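Side-chain contacts in AA9 family lytic polysaccharide monooxygenase B (Heterobasidion irregulare TC 32-1, PDB 5NNS), which cleaves crystalline and amorphous polysaccharides by copper-dependent oxidation of their glycosidic bonds, giving specifically C1-oxidised products: residues 181-185 against 186-190; 189-192 against 193-196. All coordinates share one frame; numbering follows the deposited sequence.

Interaction 1: 181-185 against 186-190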
ATOM      1  N   ALA A 181      -6.443 -19.068   8.068  1.00 26.25           N
ATOM      2  CA  ALA A 181      -5.545 -18.338   8.960  1.00 25.28           C
ATOM      3  C   ALA A 181      -5.865 -16.840   8.948  1.00 25.18           C
ATOM      4  O   ALA A 181      -6.188 -16.273   7.900  1.00 24.57           O
ATOM      5  CB  ALA A 181      -4.098 -18.578   8.565  1.00 24.98           C
ATOM      6  N   THR A 182      -5.806 -16.224  10.129  1.00 24.90           N
ATOM      7  CA  THR A 182      -5.940 -14.773  10.293  1.00 24.76           C
ATOM      8  C   THR A 182      -4.743 -14.266  11.093  1.00 24.01           C
ATOM      9  O   THR A 182      -4.269 -14.967  11.980  1.00 22.96           O
ATOM     10  CB  THR A 182      -7.220 -14.397  11.062  1.00 24.76           C
ATOM     11  OG1 THR A 182      -7.252 -15.111  12.302  1.00 25.13           O
ATOM     12  CG2 THR A 182      -8.473 -14.738  10.258  1.00 25.42           C
ATOM     13  N   PRO A 183      -4.263 -13.038  10.806  1.00 24.57           N
ATOM     14  CA  PRO A 183      -3.134 -12.541  11.597  1.00 24.65           C
ATOM     15  C   PRO A 183      -3.512 -12.322  13.067  1.00 24.26           C
ATOM     16  O   PRO A 183      -4.607 -11.816  13.332  1.00 24.87           O
ATOM     17  CB  PRO A 183      -2.772 -11.201  10.932  1.00 24.75           C
ATOM     18  CG  PRO A 183      -3.725 -10.995   9.814  1.00 24.85           C
ATOM     19  CD  PRO A 183      -4.828 -11.994   9.933  1.00 25.21           C
ATOM     20  N   PRO A 184      -2.625 -12.705  14.015  1.00 23.42           N
ATOM     21  CA  PRO A 184      -2.852 -12.357  15.427  1.00 23.09           C
ATOM     22  C   PRO A 184      -2.935 -10.840  15.665  1.00 22.82           C
ATOM     23  O   PRO A 184      -2.459 -10.051  14.843  1.00 23.03           O
ATOM     24  CB  PRO A 184      -1.629 -12.942  16.149  1.00 23.30           C
ATOM     25  CG  PRO A 184      -1.049 -13.954  15.220  1.00 23.57           C
ATOM     26  CD  PRO A 184      -1.395 -13.504  13.831  1.00 23.61           C
ATOM     27  N   ALA A 185      -3.531 -10.456  16.792  1.00 22.51           N
ATOM     28  CA  ALA A 185      -3.775  -9.052  17.131  1.00 22.16           C
ATOM     29  C   ALA A 185      -2.528  -8.159  17.092  1.00 21.83           C
ATOM     30  O   ALA A 185      -2.631  -7.000  16.730  1.00 22.39           O
ATOM     31  CB  ALA A 185      -4.446  -8.955  18.495  1.00 22.04           C
ATOM     32  N   SER A 186      -1.363  -8.701  17.443  1.00 22.05           N
ATOM     33  CA  SER A 186      -0.098  -7.944  17.422  1.00 22.04           C
ATOM     34  C   SER A 186       0.369  -7.458  16.043  1.00 21.59           C
ATOM     35  O   SER A 186       1.143  -6.508  15.969  1.00 21.75           O
ATOM     36  CB  SER A 186       1.027  -8.768  18.057  1.00 22.18           C
ATOM     37  OG  SER A 186       1.179 -10.006  17.387  1.00 22.91           O
ATOM     38  N   TYR A 187      -0.077  -8.110  14.967  1.00 20.99           N
ATOM     39  CA  TYR A 187       0.238  -7.671  13.592  1.00 20.08           C
ATOM     40  C   TYR A 187      -0.758  -6.658  13.048  1.00 19.35           C
ATOM     41  O   TYR A 187      -0.511  -6.065  12.001  1.00 18.63           O
ATOM     42  CB  TYR A 187       0.265  -8.865  12.645  1.00 20.29           C
ATOM     43  CG  TYR A 187       1.377  -9.831  12.925  1.00 20.60           C
ATOM     44  CD1 TYR A 187       1.228 -10.835  13.878  1.00 20.68           C
ATOM     45  CD2 TYR A 187       2.585  -9.746  12.235  1.00 20.75           C
ATOM     46  CE1 TYR A 187       2.250 -11.731  14.136  1.00 21.03           C
ATOM     47  CE2 TYR A 187       3.617 -10.636  12.484  1.00 20.94           C
ATOM     48  CZ  TYR A 187       3.447 -11.630  13.434  1.00 21.20           C
ATOM     49  OH  TYR A 187       4.465 -12.520  13.687  1.00 20.94           O
ATOM     50  N   LEU A 188      -1.878  -6.472  13.750  1.00 19.09           N
ATOM     51  CA  LEU A 188      -2.985  -5.656  13.266  1.00 18.77           C
ATOM     52  C   LEU A 188      -2.856  -4.210  13.744  1.00 18.16           C
ATOM     53  O   LEU A 188      -2.596  -3.960  14.921  1.00 17.86           O
ATOM     54  CB  LEU A 188      -4.319  -6.256  13.720  1.00 19.35           C
ATOM     55  CG  LEU A 188      -4.599  -7.698  13.270  1.00 19.89           C
ATOM     56  CD1 LEU A 188      -5.890  -8.225  13.881  1.00 20.28           C
ATOM     57  CD2 LEU A 188      -4.656  -7.800  11.751  1.00 19.89           C
ATOM     58  N   VAL A 189      -3.019  -3.267  12.814  1.00 17.56           N
ATOM     59  CA  VAL A 189      -2.978  -1.834  13.120  1.00 17.39           C
ATOM     60  C   VAL A 189      -4.104  -1.090  12.404  1.00 17.23           C
ATOM     61  O   VAL A 189      -4.794  -1.644  11.548  1.00 17.09           O
ATOM     62  CB  VAL A 189      -1.608  -1.201  12.750  1.00 17.18           C
ATOM     63  CG1 VAL A 189      -0.491  -1.861  13.547  1.00 17.06           C
ATOM     64  CG2 VAL A 189      -1.329  -1.293  11.252  1.00 17.13           C
ATOM     65  N   LYS A 190      -4.273   0.173  12.772  1.00 17.43           N
ATOM     66  CA  LYS A 190      -5.231   1.069  12.146  1.00 17.37           C
ATOM     67  C   LYS A 190      -4.490   2.077  11.277  1.00 16.65           C
ATOM     68  O   LYS A 190      -3.297   2.352  11.490  1.00 15.65           O
ATOM     69  CB  LYS A 190      -6.022   1.819  13.217  1.00 18.47           C
ATOM     70  CG  LYS A 190      -6.777   0.937  14.213  1.00 19.38           C
ATOM     71  CD  LYS A 190      -8.098   0.403  13.667  1.00 20.34           C
ATOM     72  CE  LYS A 190      -9.146   0.318  14.775  1.00 21.54           C
ATOM     73  NZ  LYS A 190     -10.283  -0.608  14.463  1.00 22.43           N
TER
HETATM   74  O   HOH W   1      -3.144  -4.626  17.603  1.00 19.16           O
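Leu188 folds back over the residues just before it and meets Pro183 with the two side chains crossing at about a right angle, CD2 of Leu188 lying 3.9 Å from CG of Pro183. The leucine's CG stands anti to its own carbonyl carbon, beside the backbone N (chi1 -59°), which brings its branches back over the preceding backbone. Its other methyl, CD1, rests by the carbonyl O of Pro183 and CA of Ala185. With an alanine in place of Leu188, both methyls would be gone, and the Pro183 ring would probably lose its partner on this side, leaving a gap over the turn.

Tyr187 approaches differently. It runs alongside Pro184, both side chains pointing the same way, and CD1 of the ring comes within 3.7 Å of Pro184 CD. The carbonyl O of Pro184 sits at the ring's edge, in its plane.

What turns the chain so sharply is a short 3-10 segment, 185-187, with two successive i to i+3 bonds: Tyr187 N gives to Pro184 O at 3.1 Å, and Leu188 N to Ala185 O, also at 3.1 Å. A water lies 2.6 Å from Ala185 O and also within bonding distance of Leu188 O; it has further acceptors around it, so it need not serve both at once.

This is a surface contact in the long loop after strand 165-176. Trp223, near the C-terminus, meets the Tyr187 ring edge-to-face and also touches Pro184. Pro183 and Leu188 together lean on Phe107, so the turn lies against strand 106-116 of the six-stranded sheet in the AA9 beta-sandwich.

Interaction 2: 189-192 against 193-196; sequences VKLP and GAYS
Ala194 CB is the meeting point of this bend, with CG2 of Val189 3.6 Å away and CD2 of Leu191 at 3.8 Å. The chain reverses here through a cis-proline turn: the Leu191-Pro192 peptide is cis, and the backbone angles of these two residues fit a type VIb turn spanning Lys190 to Gly193. A wider loop, an alpha-turn, closes around it with a bond from Ala194 N to Lys190 O.

The inner side is close-packed. Val189 holds CG1 anti to its carbonyl carbon (chi1 -61°), leaving CG2 between the backbone N and the carbonyl carbon, where it meets the alanine methyl. Leu191 brings CD2 both to that methyl and to CE2 of Tyr195, 4.0 Å away, the two side chains slanting across each other. The same methyl lies 4.2 Å above one face of the Tyr195 ring, offset toward its rim. Beyond, the tyrosine is buried against Phe166 and Arg152, and its hydroxyl is hydrogen-bonded to Glu154 OE1; its side chain is about 10 Å from that of Tyr167, a residue of the copper site.

The outer side is much looser. Lys190 begins beside the turn, but its chain leads off to a hydrogen bond from NZ to Ser103 O, and the Pro192 ring lies at the margin, its CB next to Gly193 N. Gly193 itself is exposed, with a positive phi (134°) that suits glycine: a CB would fall only 2.4 Å from Pro192 O.

Lys190 O lies close to two atoms of Ala194: CB is 3.3 Å away in plain contact, while N bonds to it at 2.8 Å along a bent path, the N-H...O angle being 132°.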
ATOM      1  N   VAL A 189      -3.019  -3.267  12.814  1.00 17.56           N
ATOM      2  CA  VAL A 189      -2.978  -1.834  13.120  1.00 17.39           C
ATOM      3  C   VAL A 189      -4.104  -1.090  12.404  1.00 17.23           C
ATOM      4  O   VAL A 189      -4.794  -1.644  11.548  1.00 17.09           O
ATOM      5  CB  VAL A 189      -1.608  -1.201  12.750  1.00 17.18           C
ATOM      6  CG1 VAL A 189      -0.491  -1.861  13.547  1.00 17.06           C
ATOM      7  CG2 VAL A 189      -1.329  -1.293  11.252  1.00 17.13           C
ATOM      8  N   LYS A 190      -4.273   0.173  12.772  1.00 17.43           N
ATOM      9  CA  LYS A 190      -5.231   1.069  12.146  1.00 17.37           C
ATOM     10  C   LYS A 190      -4.490   2.077  11.277  1.00 16.65           C
ATOM     11  O   LYS A 190      -3.297   2.352  11.490  1.00 15.65           O
ATOM     12  CB  LYS A 190      -6.022   1.819  13.217  1.00 18.47           C
ATOM     13  CG  LYS A 190      -6.777   0.937  14.213  1.00 19.38           C
ATOM     14  CD  LYS A 190      -8.098   0.403  13.667  1.00 20.34           C
ATOM     15  CE  LYS A 190      -9.146   0.318  14.775  1.00 21.54           C
ATOM     16  NZ  LYS A 190     -10.283  -0.608  14.463  1.00 22.43           N
ATOM     17  N   LEU A 191      -5.214   2.634  10.310  1.00 16.10           N
ATOM     18  CA  LEU A 191      -4.692   3.659   9.408  1.00 15.78           C
ATOM     19  C   LEU A 191      -5.713   4.790   9.253  1.00 15.66           C
ATOM     20  O   LEU A 191      -6.723   4.587   8.577  1.00 15.75           O
ATOM     21  CB  LEU A 191      -4.372   3.043   8.041  1.00 15.76           C
ATOM     22  CG  LEU A 191      -3.167   2.090   8.036  1.00 15.85           C
ATOM     23  CD1 LEU A 191      -3.111   1.320   6.727  1.00 15.78           C
ATOM     24  CD2 LEU A 191      -1.860   2.845   8.285  1.00 15.69           C
ATOM     25  N   PRO A 192      -5.493   5.964   9.864  1.00 15.35           N
ATOM     26  CA  PRO A 192      -4.326   6.286  10.705  1.00 15.30           C
ATOM     27  C   PRO A 192      -4.304   5.561  12.056  1.00 15.01           C
ATOM     28  O   PRO A 192      -5.303   4.958  12.466  1.00 14.92           O
ATOM     29  CB  PRO A 192      -4.483   7.793  10.938  1.00 15.53           C
ATOM     30  CG  PRO A 192      -5.967   7.998  10.932  1.00 15.65           C
ATOM     31  CD  PRO A 192      -6.487   7.056   9.873  1.00 15.46           C
ATOM     32  N   GLY A 193      -3.165   5.656  12.736  1.00 14.64           N
ATOM     33  CA  GLY A 193      -2.928   4.991  14.018  1.00 14.47           C
ATOM     34  C   GLY A 193      -1.579   4.301  14.040  1.00 14.47           C
ATOM     35  O   GLY A 193      -0.861   4.370  15.036  1.00 14.43           O
ATOM     36  N   ALA A 194      -1.239   3.641  12.932  1.00 14.48           N
ATOM     37  CA  ALA A 194       0.009   2.874  12.805  1.00 14.53           C
ATOM     38  C   ALA A 194       1.262   3.736  12.800  1.00 14.41           C
ATOM     39  O   ALA A 194       2.304   3.305  13.295  1.00 14.28           O
ATOM     40  CB  ALA A 194      -0.020   2.037  11.533  1.00 14.51           C
ATOM     41  N   TYR A 195       1.155   4.931  12.209  1.00 14.45           N
ATOM     42  CA  TYR A 195       2.298   5.811  11.972  1.00 14.42           C
ATOM     43  C   TYR A 195       2.203   7.071  12.816  1.00 14.52           C
ATOM     44  O   TYR A 195       1.110   7.508  13.166  1.00 14.91           O
ATOM     45  CB  TYR A 195       2.355   6.233  10.495  1.00 14.28           C
ATOM     46  CG  TYR A 195       2.401   5.103   9.471  1.00 14.03           C
ATOM     47  CD1 TYR A 195       3.174   3.957   9.675  1.00 13.81           C
ATOM     48  CD2 TYR A 195       1.696   5.206   8.265  1.00 13.93           C
ATOM     49  CE1 TYR A 195       3.213   2.942   8.721  1.00 13.62           C
ATOM     50  CE2 TYR A 195       1.737   4.196   7.311  1.00 13.62           C
ATOM     51  CZ  TYR A 195       2.495   3.068   7.539  1.00 13.44           C
ATOM     52  OH  TYR A 195       2.528   2.062   6.592  1.00 13.29           O
ATOM     53  N   SER A 196       3.354   7.655  13.131  1.00 14.44           N
ATOM     54  CA  SER A 196       3.412   8.997  13.711  1.00 14.35           C
ATOM     55  C   SER A 196       4.775   9.630  13.475  1.00 14.23           C
ATOM     56  O   SER A 196       5.731   8.952  13.097  1.00 13.57           O
ATOM     57  CB  SER A 196       3.101   8.978  15.212  1.00 14.47           C
ATOM     58  OG  SER A 196       4.202   8.525  15.979  1.00 14.54           O
TER

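The two contacts are consecutive bends of one loop following strand 165-176, sharing Val189 and Lys190, with centres about 13 Å apart. Interaction 1 is a surface feature: none of its touching residues is buried, and three are exposed. Pro183 and Leu188 rest on strand 106-116, Pro184 on Trp223, and two 3-10 bonds hold the backbone. Interaction 2 goes deeper, placing Leu191 and Tyr195 in buried positions against strand 147-157, and a single alpha-turn bond with a cis-proline does the bending. Apolar side chains carry both, but the buried Tyr195 hydroxyl is bonded to Glu154, whereas Tyr187 meets Trp223 edge-to-face.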